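Local coordinates for protein member of DUF4221 family (Bacteroides vulgatus, PDB 3S9J) that is of unknown function but folds as a six-bladed beta-propeller and is probably made as a lipoprotein, at residues E40-E45 and L355-F360; S101-I106 and A168-R173; F146-I151 and I182-I187; Y280-M285 and E336-S341. All blocks are in the same frame, centred on the assembly; numbering follows the deposited sequence. Where two conformers were deposited one is given.

Contact 1 (E40-E45 and L355-F360)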
# COMPACT_ATOMS: atom_id res chain seq x y z
N GLU A 40 -20.31 2.06 3.88
CA GLU A 40 -18.92 1.76 3.60
C GLU A 40 -18.77 0.32 3.09
O GLU A 40 -19.44 -0.63 3.55
CB GLU A 40 -17.97 2.00 4.79
CG GLU A 40 -18.40 1.32 6.07
CD GLU A 40 -17.35 1.33 7.17
OE1 GLU A 40 -16.18 1.74 6.95
OE2 GLU A 40 -17.71 0.91 8.28
N TYR A 41 -17.83 0.17 2.18
CA TYR A 41 -17.54 -1.07 1.52
C TYR A 41 -16.03 -1.30 1.47
O TYR A 41 -15.24 -0.37 1.64
CB TYR A 41 -18.08 -1.03 0.08
CG TYR A 41 -19.57 -0.87 -0.00
CD1 TYR A 41 -20.40 -1.97 0.04
CD2 TYR A 41 -20.14 0.39 -0.14
CE1 TYR A 41 -21.78 -1.84 0.02
CE2 TYR A 41 -21.52 0.53 -0.18
CZ TYR A 41 -22.33 -0.59 -0.11
OH TYR A 41 -23.69 -0.47 -0.16
N LEU A 42 -15.66 -2.54 1.19
CA LEU A 42 -14.28 -2.87 0.85
C LEU A 42 -14.22 -3.32 -0.62
O LEU A 42 -14.85 -4.31 -1.02
CB LEU A 42 -13.72 -3.94 1.82
CG LEU A 42 -12.23 -4.26 1.75
CD1 LEU A 42 -11.40 -3.03 2.06
CD2 LEU A 42 -11.83 -5.46 2.68
N HIS A 43 -13.45 -2.58 -1.40
CA HIS A 43 -13.08 -2.95 -2.76
C HIS A 43 -11.98 -4.01 -2.63
O HIS A 43 -10.93 -3.73 -2.06
CB HIS A 43 -12.54 -1.74 -3.47
CG HIS A 43 -11.91 -2.01 -4.81
ND1 HIS A 43 -12.50 -1.61 -5.99
CD2 HIS A 43 -10.73 -2.59 -5.15
CE1 HIS A 43 -11.73 -1.97 -7.00
NE2 HIS A 43 -10.64 -2.54 -6.53
N PHE A 44 -12.19 -5.20 -3.15
CA PHE A 44 -11.25 -6.29 -2.94
C PHE A 44 -10.91 -6.90 -4.29
O PHE A 44 -11.70 -7.65 -4.85
CB PHE A 44 -11.89 -7.30 -2.01
CG PHE A 44 -11.03 -8.49 -1.60
CD1 PHE A 44 -10.98 -9.64 -2.38
CD2 PHE A 44 -10.37 -8.48 -0.38
CE1 PHE A 44 -10.25 -10.77 -1.96
CE2 PHE A 44 -9.64 -9.61 0.04
CZ PHE A 44 -9.60 -10.75 -0.76
N GLU A 45 -9.75 -6.55 -4.83
CA GLU A 45 -9.33 -7.09 -6.10
C GLU A 45 -9.08 -8.57 -5.93
O GLU A 45 -8.30 -8.96 -5.10
CB GLU A 45 -8.07 -6.43 -6.63
CG GLU A 45 -7.70 -6.93 -8.02
CD GLU A 45 -6.46 -6.24 -8.53
OE1 GLU A 45 -6.47 -4.99 -8.57
OE2 GLU A 45 -5.49 -6.93 -8.88
N LEU A 355 -12.52 -14.43 5.48
CA LEU A 355 -11.70 -13.22 5.55
C LEU A 355 -12.04 -12.47 6.83
O LEU A 355 -13.17 -12.03 7.03
CB LEU A 355 -11.88 -12.33 4.33
CG LEU A 355 -11.16 -10.99 4.32
CD1 LEU A 355 -9.62 -11.16 4.34
CD2 LEU A 355 -11.63 -10.22 3.04
N VAL A 356 -11.07 -12.37 7.73
CA VAL A 356 -11.30 -11.89 9.10
C VAL A 356 -10.44 -10.67 9.37
O VAL A 356 -9.25 -10.67 9.02
CB VAL A 356 -10.96 -12.96 10.16
CG1 VAL A 356 -11.15 -12.43 11.59
CG2 VAL A 356 -11.82 -14.22 9.95
N PHE A 357 -11.05 -9.66 9.98
CA PHE A 357 -10.36 -8.45 10.43
C PHE A 357 -10.70 -8.14 11.86
O PHE A 357 -11.84 -8.35 12.28
CB PHE A 357 -10.77 -7.22 9.60
CG PHE A 357 -10.43 -7.30 8.16
CD1 PHE A 357 -9.20 -6.84 7.69
CD2 PHE A 357 -11.36 -7.77 7.24
CE1 PHE A 357 -8.90 -6.86 6.36
CE2 PHE A 357 -11.07 -7.78 5.89
CZ PHE A 357 -9.84 -7.37 5.44
N THR A 358 -9.73 -7.63 12.62
CA THR A 358 -10.00 -7.07 13.92
C THR A 358 -9.94 -5.55 13.84
O THR A 358 -9.03 -4.99 13.22
CB THR A 358 -9.02 -7.60 14.96
OG1 THR A 358 -9.22 -9.01 15.10
CG2 THR A 358 -9.23 -6.90 16.30
N CYS A 359 -10.93 -4.88 14.44
CA CYS A 359 -10.98 -3.44 14.50
C CYS A 359 -10.27 -2.95 15.74
O CYS A 359 -10.57 -3.40 16.85
CB CYS A 359 -12.44 -2.98 14.56
SG CYS A 359 -12.63 -1.19 14.55
N PHE A 360 -9.31 -2.05 15.55
CA PHE A 360 -8.58 -1.43 16.64
C PHE A 360 -8.98 0.01 16.81
O PHE A 360 -8.92 0.79 15.87
CB PHE A 360 -7.07 -1.52 16.40
CG PHE A 360 -6.58 -2.92 16.50
CD1 PHE A 360 -6.18 -3.43 17.72
CD2 PHE A 360 -6.60 -3.75 15.39
CE1 PHE A 360 -5.76 -4.75 17.84
CE2 PHE A 360 -6.20 -5.06 15.48
CZ PHE A 360 -5.79 -5.58 16.72
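Phe44 brings one corner of its ring against the branched end of Leu355. Ring atom CE2 of Phe44 lies 3.7 Å from CD2 of Leu355, and the neighbouring Phe44 CD2 is 4.0 Å from the same methyl. The methyl comes in obliquely. The two side chains reach out to meet head-on, each with CG anti to its own backbone N (chi1 -177° in Phe44, 176° in Leu355), and it takes the length of both to close the gap, because the CA atoms of Phe44 and Leu355 stand 11.0 Å apart.

Two residues along each strand, the roles are swapped. Now the leucine comes from 40-45 and the ring from 355-360: CD2 of Leu42 approaches Phe357 at CZ, 3.9 Å away, with Phe357 CE2 nearly as close, again obliquely. Leu42 was built in two conformers, so this second pair is less certain than the first. All four residues are buried, and what joins the segments is purely apolar, two leucine-phenylalanine pairs between strands too far apart to share a sheet.

These are the facing sides of two neighbouring propeller blades. Strand 39-46 runs between 31-36 and 53-58 in one blade, and Met31 of that blade also touches both Leu42 and Phe357. Strand 354-364 belongs to the other, held between 337-341 and 8-19, where the N-terminal strand closes the ring beside the C-terminal one.

Contact 2 (S101-I106 and A168-R173)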
# COMPACT_ATOMS: atom_id res chain seq x y z
N SER A 101 1.91 -1.90 -19.94
CA SER A 101 2.04 -0.45 -19.87
C SER A 101 0.70 0.27 -20.05
O SER A 101 0.60 1.24 -20.80
CB SER A 101 3.06 0.01 -20.93
OG SER A 101 4.38 -0.42 -20.52
N ARG A 102 -0.34 -0.20 -19.37
CA ARG A 102 -1.69 0.33 -19.58
C ARG A 102 -2.38 0.60 -18.26
O ARG A 102 -2.33 -0.22 -17.34
CB ARG A 102 -2.53 -0.65 -20.42
CG ARG A 102 -3.94 -0.19 -20.75
CD ARG A 102 -4.73 -1.23 -21.54
NE ARG A 102 -4.14 -1.44 -22.86
CZ ARG A 102 -4.45 -2.41 -23.72
NH1 ARG A 102 -5.39 -3.32 -23.47
NH2 ARG A 102 -3.80 -2.47 -24.88
N LEU A 103 -3.03 1.76 -18.19
CA LEU A 103 -4.02 2.07 -17.18
C LEU A 103 -5.39 2.00 -17.85
O LEU A 103 -5.54 2.40 -19.00
CB LEU A 103 -3.76 3.47 -16.64
CG LEU A 103 -4.69 4.09 -15.62
CD1 LEU A 103 -4.41 3.51 -14.26
CD2 LEU A 103 -4.43 5.58 -15.63
N SER A 104 -6.42 1.50 -17.15
CA SER A 104 -7.77 1.44 -17.74
C SER A 104 -8.83 1.90 -16.73
O SER A 104 -8.68 1.68 -15.52
CB SER A 104 -8.13 0.04 -18.22
OG SER A 104 -7.22 -0.49 -19.18
N SER A 105 -9.88 2.55 -17.22
CA SER A 105 -11.04 2.84 -16.40
C SER A 105 -12.15 1.88 -16.78
O SER A 105 -12.32 1.53 -17.95
CB SER A 105 -11.49 4.28 -16.52
OG SER A 105 -11.70 4.59 -17.89
N ILE A 106 -12.85 1.40 -15.76
CA ILE A 106 -13.97 0.48 -15.96
C ILE A 106 -15.17 0.92 -15.16
O ILE A 106 -15.04 1.70 -14.20
CB ILE A 106 -13.61 -0.99 -15.60
CG1 ILE A 106 -13.30 -1.17 -14.12
CG2 ILE A 106 -12.42 -1.47 -16.41
CD1 ILE A 106 -13.11 -2.65 -13.71
N ALA A 168 4.58 10.36 -10.86
CA ALA A 168 4.15 10.86 -12.16
C ALA A 168 2.64 10.84 -12.15
O ALA A 168 2.04 10.13 -11.36
CB ALA A 168 4.67 10.00 -13.28
N SER A 169 2.03 11.67 -13.00
CA SER A 169 0.58 11.68 -13.12
C SER A 169 0.18 11.47 -14.56
O SER A 169 0.97 11.72 -15.46
CB SER A 169 -0.02 12.99 -12.61
OG SER A 169 0.29 14.08 -13.50
N GLN A 170 -1.02 10.95 -14.76
CA GLN A 170 -1.59 10.82 -16.08
C GLN A 170 -2.95 11.49 -16.12
O GLN A 170 -3.81 11.26 -15.26
CB GLN A 170 -1.70 9.34 -16.47
CG GLN A 170 -2.24 9.18 -17.89
CD GLN A 170 -2.02 7.82 -18.45
OE1 GLN A 170 -2.29 6.80 -17.77
NE2 GLN A 170 -1.56 7.76 -19.68
N ASP A 171 -3.15 12.33 -17.14
CA ASP A 171 -4.39 13.05 -17.30
C ASP A 171 -5.43 12.07 -17.81
O ASP A 171 -5.24 11.43 -18.84
CB ASP A 171 -4.17 14.22 -18.26
CG ASP A 171 -5.35 15.13 -18.32
OD1 ASP A 171 -6.39 14.70 -18.83
OD2 ASP A 171 -5.28 16.26 -17.80
N LEU A 172 -6.56 11.97 -17.11
CA LEU A 172 -7.59 11.00 -17.48
C LEU A 172 -8.44 11.44 -18.69
O LEU A 172 -9.23 10.67 -19.21
CB LEU A 172 -8.46 10.72 -16.26
CG LEU A 172 -7.72 10.09 -15.07
CD1 LEU A 172 -8.59 10.10 -13.82
CD2 LEU A 172 -7.23 8.67 -15.42
N ARG A 173 -8.26 12.67 -19.16
CA ARG A 173 -8.88 13.06 -20.43
C ARG A 173 -7.92 12.83 -21.59
O ARG A 173 -8.26 12.20 -22.57
CB ARG A 173 -9.33 14.50 -20.43
CG ARG A 173 -9.99 14.84 -21.79
CD ARG A 173 -10.57 16.16 -21.87
NE ARG A 173 -10.98 16.45 -23.25
CZ ARG A 173 -12.10 16.01 -23.83
NH1 ARG A 173 -12.95 15.22 -23.16
NH2 ARG A 173 -12.38 16.34 -25.08
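This is a blade-to-blade contact in the propeller, made where Leu103 of strand 102-106 reaches over to Gln170 and Leu172 at the end of strand 165-171. The backbones keep well apart, Leu103 CA to Gln170 CA being 9.1 Å, and the side chains do the bridging.

Leu103 and Gln170 run antiparallel alongside one another. CB of Leu103 lies 3.8 Å from OE1 of Gln170, while its CD2 appears closer still to that oxygen; since Leu103 was modelled in two conformers, the closeness of the methyl is doubtful. An extended chain with CG anti to the backbone N (chi1 -177°) carries the amide of Gln170 out here, and its other end fixes it: NE2 donates to the carbonyl oxygens of Asn117 and Gly175, so the amide ties the two blades together as well as packing on the leucine.

Leu172 lies athwart Leu103, its CD2 a loose 4.2 Å from CD2 of Leu103 in the conformer given, and so equally tentative. It sits just past the strand, where the chain turns: OD1 of Asp171 accepts from N of Arg173 at 2.8 Å, forming an Asx turn.

Around the contact, Tyr116 of strand 112-117 touches both Leu103 and Gln170, and its hydroxyl bonds to the carbonyl of Leu172. From the second blade, Ile145 of strand 144-148 packs against Leu103 too.

Contact 3 (F146-I151 and I182-I187)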
# COMPACT_ATOMS: atom_id res chain seq x y z
N PHE A 146 -2.19 10.07 -9.91
CA PHE A 146 -0.81 10.16 -9.46
C PHE A 146 -0.39 8.84 -8.91
O PHE A 146 -1.12 8.24 -8.10
CB PHE A 146 -0.70 11.19 -8.36
CG PHE A 146 -0.84 12.59 -8.83
CD1 PHE A 146 -2.08 13.10 -9.25
CD2 PHE A 146 0.27 13.44 -8.83
CE1 PHE A 146 -2.19 14.41 -9.67
CE2 PHE A 146 0.14 14.76 -9.26
CZ PHE A 146 -1.08 15.23 -9.67
N LEU A 147 0.78 8.39 -9.33
CA LEU A 147 1.33 7.05 -9.08
C LEU A 147 2.80 7.16 -8.65
O LEU A 147 3.51 7.99 -9.17
CB LEU A 147 1.38 6.23 -10.39
CG LEU A 147 0.12 5.65 -11.07
CD1 LEU A 147 0.42 4.25 -11.56
CD2 LEU A 147 -1.06 5.62 -10.16
N ARG A 148 3.26 6.23 -7.82
CA ARG A 148 4.68 6.11 -7.52
C ARG A 148 5.46 5.79 -8.78
O ARG A 148 4.98 5.06 -9.66
CB ARG A 148 4.89 4.99 -6.48
CG ARG A 148 6.30 4.52 -6.28
CD ARG A 148 6.38 3.59 -5.07
NE ARG A 148 7.67 2.92 -5.00
CZ ARG A 148 8.00 1.79 -5.61
NH1 ARG A 148 7.14 1.14 -6.39
NH2 ARG A 148 9.24 1.32 -5.46
N GLN A 149 6.68 6.29 -8.83
CA GLN A 149 7.61 5.93 -9.89
C GLN A 149 8.91 5.34 -9.29
O GLN A 149 9.37 5.77 -8.23
CB GLN A 149 7.91 7.15 -10.75
CG GLN A 149 6.69 7.54 -11.58
CD GLN A 149 6.43 6.57 -12.70
OE1 GLN A 149 7.10 6.60 -13.73
NE2 GLN A 149 5.45 5.71 -12.52
N GLU A 150 9.42 4.32 -9.99
CA GLU A 150 10.66 3.66 -9.58
C GLU A 150 11.86 4.29 -10.30
O GLU A 150 11.70 5.21 -11.13
CB GLU A 150 10.53 2.13 -9.81
CG GLU A 150 9.48 1.44 -8.88
CD GLU A 150 9.44 -0.08 -9.02
OE1 GLU A 150 10.29 -0.61 -9.77
OE2 GLU A 150 8.57 -0.76 -8.40
N ILE A 151 13.08 3.85 -9.97
CA ILE A 151 14.29 4.40 -10.61
C ILE A 151 14.41 4.04 -12.11
O ILE A 151 13.94 3.01 -12.54
CB ILE A 151 15.57 3.96 -9.84
CG1 ILE A 151 15.70 2.43 -9.85
CG2 ILE A 151 15.51 4.51 -8.41
CD1 ILE A 151 16.98 1.89 -9.24
N ILE A 182 8.70 16.03 -7.20
CA ILE A 182 8.94 15.47 -5.88
C ILE A 182 9.96 14.39 -6.13
O ILE A 182 9.68 13.42 -6.85
CB ILE A 182 7.68 14.83 -5.29
CG1 ILE A 182 6.59 15.88 -5.07
CG2 ILE A 182 7.99 14.10 -3.93
CD1 ILE A 182 5.23 15.20 -4.72
N PHE A 183 11.15 14.58 -5.57
CA PHE A 183 12.32 13.77 -5.90
C PHE A 183 12.71 12.85 -4.73
O PHE A 183 12.41 13.13 -3.57
CB PHE A 183 13.47 14.69 -6.26
CG PHE A 183 13.21 15.50 -7.50
CD1 PHE A 183 13.41 14.95 -8.76
CD2 PHE A 183 12.69 16.79 -7.42
CE1 PHE A 183 13.15 15.68 -9.91
CE2 PHE A 183 12.43 17.52 -8.57
CZ PHE A 183 12.65 16.95 -9.81
N TYR A 184 13.40 11.77 -5.04
CA TYR A 184 13.89 10.90 -3.99
C TYR A 184 14.88 11.67 -3.11
O TYR A 184 15.64 12.49 -3.60
CB TYR A 184 14.59 9.67 -4.58
CG TYR A 184 13.66 8.59 -5.00
CD1 TYR A 184 13.03 8.62 -6.24
CD2 TYR A 184 13.40 7.51 -4.16
CE1 TYR A 184 12.14 7.59 -6.65
CE2 TYR A 184 12.53 6.49 -4.55
CZ TYR A 184 11.91 6.52 -5.79
OH TYR A 184 11.06 5.49 -6.16
N PRO A 185 14.82 11.45 -1.80
CA PRO A 185 15.68 12.17 -0.88
C PRO A 185 17.12 11.63 -0.95
O PRO A 185 17.32 10.47 -1.34
CB PRO A 185 15.04 11.90 0.48
CG PRO A 185 14.34 10.60 0.33
CD PRO A 185 13.87 10.56 -1.11
N PRO A 186 18.10 12.46 -0.60
CA PRO A 186 19.52 12.06 -0.69
C PRO A 186 19.96 11.23 0.52
O PRO A 186 20.89 11.61 1.23
CB PRO A 186 20.26 13.40 -0.73
CG PRO A 186 19.40 14.30 0.12
CD PRO A 186 17.96 13.88 -0.20
N ILE A 187 19.28 10.11 0.72
CA ILE A 187 19.52 9.24 1.89
C ILE A 187 20.02 7.85 1.50
O ILE A 187 20.03 6.96 2.34
CB ILE A 187 18.25 9.13 2.78
CG1 ILE A 187 17.10 8.44 2.04
CG2 ILE A 187 17.84 10.50 3.29
CD1 ILE A 187 15.77 8.36 2.85
O HOH W 1 10.43 3.50 -4.23
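The Tyr184 ring has two polar atoms at its hydroxyl edge, both in its plane: the carbonyl oxygen of Gln149 and a water. The same water lies in plane at the edge of the Arg148 guanidinium, which the phenol oxygen itself approaches only obliquely. Elsewhere Tyr184 packs on Met166 and Phe201.

OH of Tyr184 donates to Gln149 O at 2.7 Å, in the carbonyl plane with a C=O...donor angle of 149°. The water accepts from Arg148 NH2 at 2.8 Å and donates a hydrogen bond to Tyr184 OH, also at 2.8 Å. Arg148 further forms a salt bridge through NH1 to OE2 of Glu150, less certain because Glu150 has two conformers. Gln149 turns its own amide away, NE2 back to Arg148 O and OE1 to Thr126. A phenylalanine in place of Tyr184 would probably leave Gln149 O without its donor and the water without its acceptor.

The Tyr184 side chain reaches from just past strand 177-183 to just past 144-148, across the neighbouring strand 165-171. With donor-to-acceptor directions running from Arg148 through water to Tyr184 and on to the carbonyl, each bond is likely to strengthen the next.

Contact 4 (Y280-M285 and E336-S341)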
# COMPACT_ATOMS: atom_id res chain seq x y z
N TYR A 280 -1.45 6.26 10.83
CA TYR A 280 -0.89 5.03 11.37
C TYR A 280 0.35 4.67 10.55
O TYR A 280 0.28 4.55 9.32
CB TYR A 280 -1.88 3.87 11.29
CG TYR A 280 -3.21 4.16 11.92
CD1 TYR A 280 -3.32 4.35 13.29
CD2 TYR A 280 -4.38 4.24 11.15
CE1 TYR A 280 -4.54 4.65 13.88
CE2 TYR A 280 -5.62 4.53 11.74
CZ TYR A 280 -5.69 4.72 13.11
OH TYR A 280 -6.90 5.03 13.71
N ARG A 281 1.48 4.47 11.22
CA ARG A 281 2.66 3.95 10.56
C ARG A 281 3.00 2.58 11.14
O ARG A 281 3.17 2.40 12.36
CB ARG A 281 3.86 4.89 10.70
CG ARG A 281 4.97 4.54 9.74
CD ARG A 281 6.21 5.41 9.86
NE ARG A 281 7.06 5.22 8.70
CZ ARG A 281 8.33 5.56 8.61
NH1 ARG A 281 8.97 6.12 9.65
NH2 ARG A 281 8.98 5.32 7.48
N PHE A 282 3.09 1.59 10.26
CA PHE A 282 3.42 0.23 10.68
C PHE A 282 4.95 0.07 10.70
O PHE A 282 5.65 0.59 9.82
CB PHE A 282 2.82 -0.78 9.70
CG PHE A 282 1.32 -0.99 9.85
CD1 PHE A 282 0.43 0.06 9.64
CD2 PHE A 282 0.81 -2.22 10.19
CE1 PHE A 282 -0.94 -0.14 9.78
CE2 PHE A 282 -0.55 -2.43 10.34
CZ PHE A 282 -1.44 -1.37 10.11
N ALA A 283 5.46 -0.67 11.69
CA ALA A 283 6.90 -0.93 11.82
C ALA A 283 7.10 -2.43 12.00
O ALA A 283 6.38 -3.03 12.79
CB ALA A 283 7.44 -0.18 13.02
N GLU A 284 8.04 -3.00 11.26
CA GLU A 284 8.38 -4.41 11.38
C GLU A 284 9.53 -4.55 12.36
O GLU A 284 10.55 -3.88 12.22
CB GLU A 284 8.77 -4.99 10.02
CG GLU A 284 7.75 -4.75 8.92
CD GLU A 284 8.01 -5.54 7.64
OE1 GLU A 284 9.15 -6.00 7.37
OE2 GLU A 284 7.03 -5.70 6.87
N MSE A 285 9.38 -5.44 13.33
CA MSE A 285 10.41 -5.71 14.33
C MSE A 285 11.50 -6.59 13.75
O MSE A 285 11.26 -7.32 12.77
CB MSE A 285 9.81 -6.39 15.54
CG MSE A 285 8.72 -5.56 16.25
SE MSE A 285 9.33 -3.89 16.97
CE MSE A 285 8.75 -2.66 15.57
N GLU A 336 -15.24 2.75 11.96
CA GLU A 336 -15.07 2.41 13.37
C GLU A 336 -13.63 2.37 13.87
O GLU A 336 -13.38 2.40 15.10
CB GLU A 336 -15.73 1.07 13.67
CG GLU A 336 -17.26 1.07 13.56
CD GLU A 336 -17.94 2.09 14.46
OE1 GLU A 336 -17.46 2.35 15.59
OE2 GLU A 336 -18.95 2.65 14.02
N GLY A 337 -12.69 2.26 12.94
CA GLY A 337 -11.28 2.23 13.32
C GLY A 337 -10.36 1.60 12.29
O GLY A 337 -10.68 1.51 11.10
N LEU A 338 -9.21 1.14 12.79
CA LEU A 338 -8.19 0.49 11.97
C LEU A 338 -8.40 -1.00 11.97
O LEU A 338 -8.35 -1.66 13.04
CB LEU A 338 -6.79 0.82 12.51
CG LEU A 338 -5.59 0.12 11.85
CD1 LEU A 338 -5.47 0.49 10.36
CD2 LEU A 338 -4.30 0.42 12.63
N TYR A 339 -8.64 -1.54 10.79
CA TYR A 339 -8.88 -2.95 10.65
C TYR A 339 -7.63 -3.65 10.15
O TYR A 339 -7.06 -3.25 9.15
CB TYR A 339 -10.02 -3.23 9.69
CG TYR A 339 -11.39 -2.83 10.21
CD1 TYR A 339 -11.86 -1.54 10.07
CD2 TYR A 339 -12.25 -3.77 10.75
CE1 TYR A 339 -13.13 -1.17 10.51
CE2 TYR A 339 -13.55 -3.41 11.19
CZ TYR A 339 -13.96 -2.10 11.06
OH TYR A 339 -15.24 -1.71 11.47
N ILE A 340 -7.25 -4.73 10.85
CA ILE A 340 -6.08 -5.51 10.50
C ILE A 340 -6.52 -6.94 10.36
O ILE A 340 -7.16 -7.51 11.29
CB ILE A 340 -4.95 -5.39 11.55
CG1 ILE A 340 -4.63 -3.92 11.85
CG2 ILE A 340 -3.66 -6.18 11.12
CD1 ILE A 340 -3.52 -3.73 12.90
N SER A 341 -6.18 -7.56 9.23
CA SER A 341 -6.61 -8.93 8.99
C SER A 341 -5.97 -9.90 9.94
O SER A 341 -4.78 -9.72 10.35
CB SER A 341 -6.28 -9.36 7.55
OG SER A 341 -6.57 -10.73 7.31
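Leu338 is the bump here, and the aromatic pair Tyr280 and Phe282 makes the hollow that takes it, at the interface between two adjacent four-stranded blades of the beta-propeller. Strands 280-284 and 337-341 run in roughly the same direction, 28° apart, with their axes 11.0 Å from each other at closest approach.

With CG anti to its backbone N (chi1 175°), Leu338 lies head-to-tail along the Tyr280 ring. CD2 of Leu338 stands over one face of the Tyr280 ring as a CH-pi contact, 4.0 Å from the centroid and 13° off the normal; CB of Leu338 rests 4.0 Å from Tyr280 CE2. Another flank of the same methyl meets the Phe282 ring, CZ of Phe282 being 4.2 Å from Leu338 CD2. Phe282 in turn meets Ile340, which points back at it from the other strand.

Tyr280 is steadied at its outer end by a hydrogen bond from OH to Asp273 and touched by Val306 and Ile362. Replacing Tyr280 with an alanine would take away the platform under Leu338, which would probably leave a gap between the blades and Asp273 without its phenol partner.

Phe282 also packs on Tyr328 and Ser331 of the second blade. The last link in the row is Ile340 CD1, at the tip of its chain, 4.1 Å from CE2 of Phe282.

In the fold
Contacts 1, 2 and 4 join neighbouring blades of the propeller, whereas contact 3 spans strands of a single blade. Contacts 1 and 4, centres 13 Å apart, use adjacent strands of the closing blade: N of Phe360 probably bonds to O of Leu338 (2.7 Å). Through contact 1 this blade packs on one neighbour and through contact 4 on the other. Contacts 2 and 3, centres 19 Å apart, likewise share a blade. Contacts 2 and 4 lie on opposite sides of the chain's centre, their centres 30 Å apart, as do contacts 1 and 3 (29 Å). A bound sodium lies about 8 Å from the Phe44 side chain; that of Arg148 lies about 3 Å from a glycerol, probably from the crystallisation liquor, which it holds by a weak hydrogen bond.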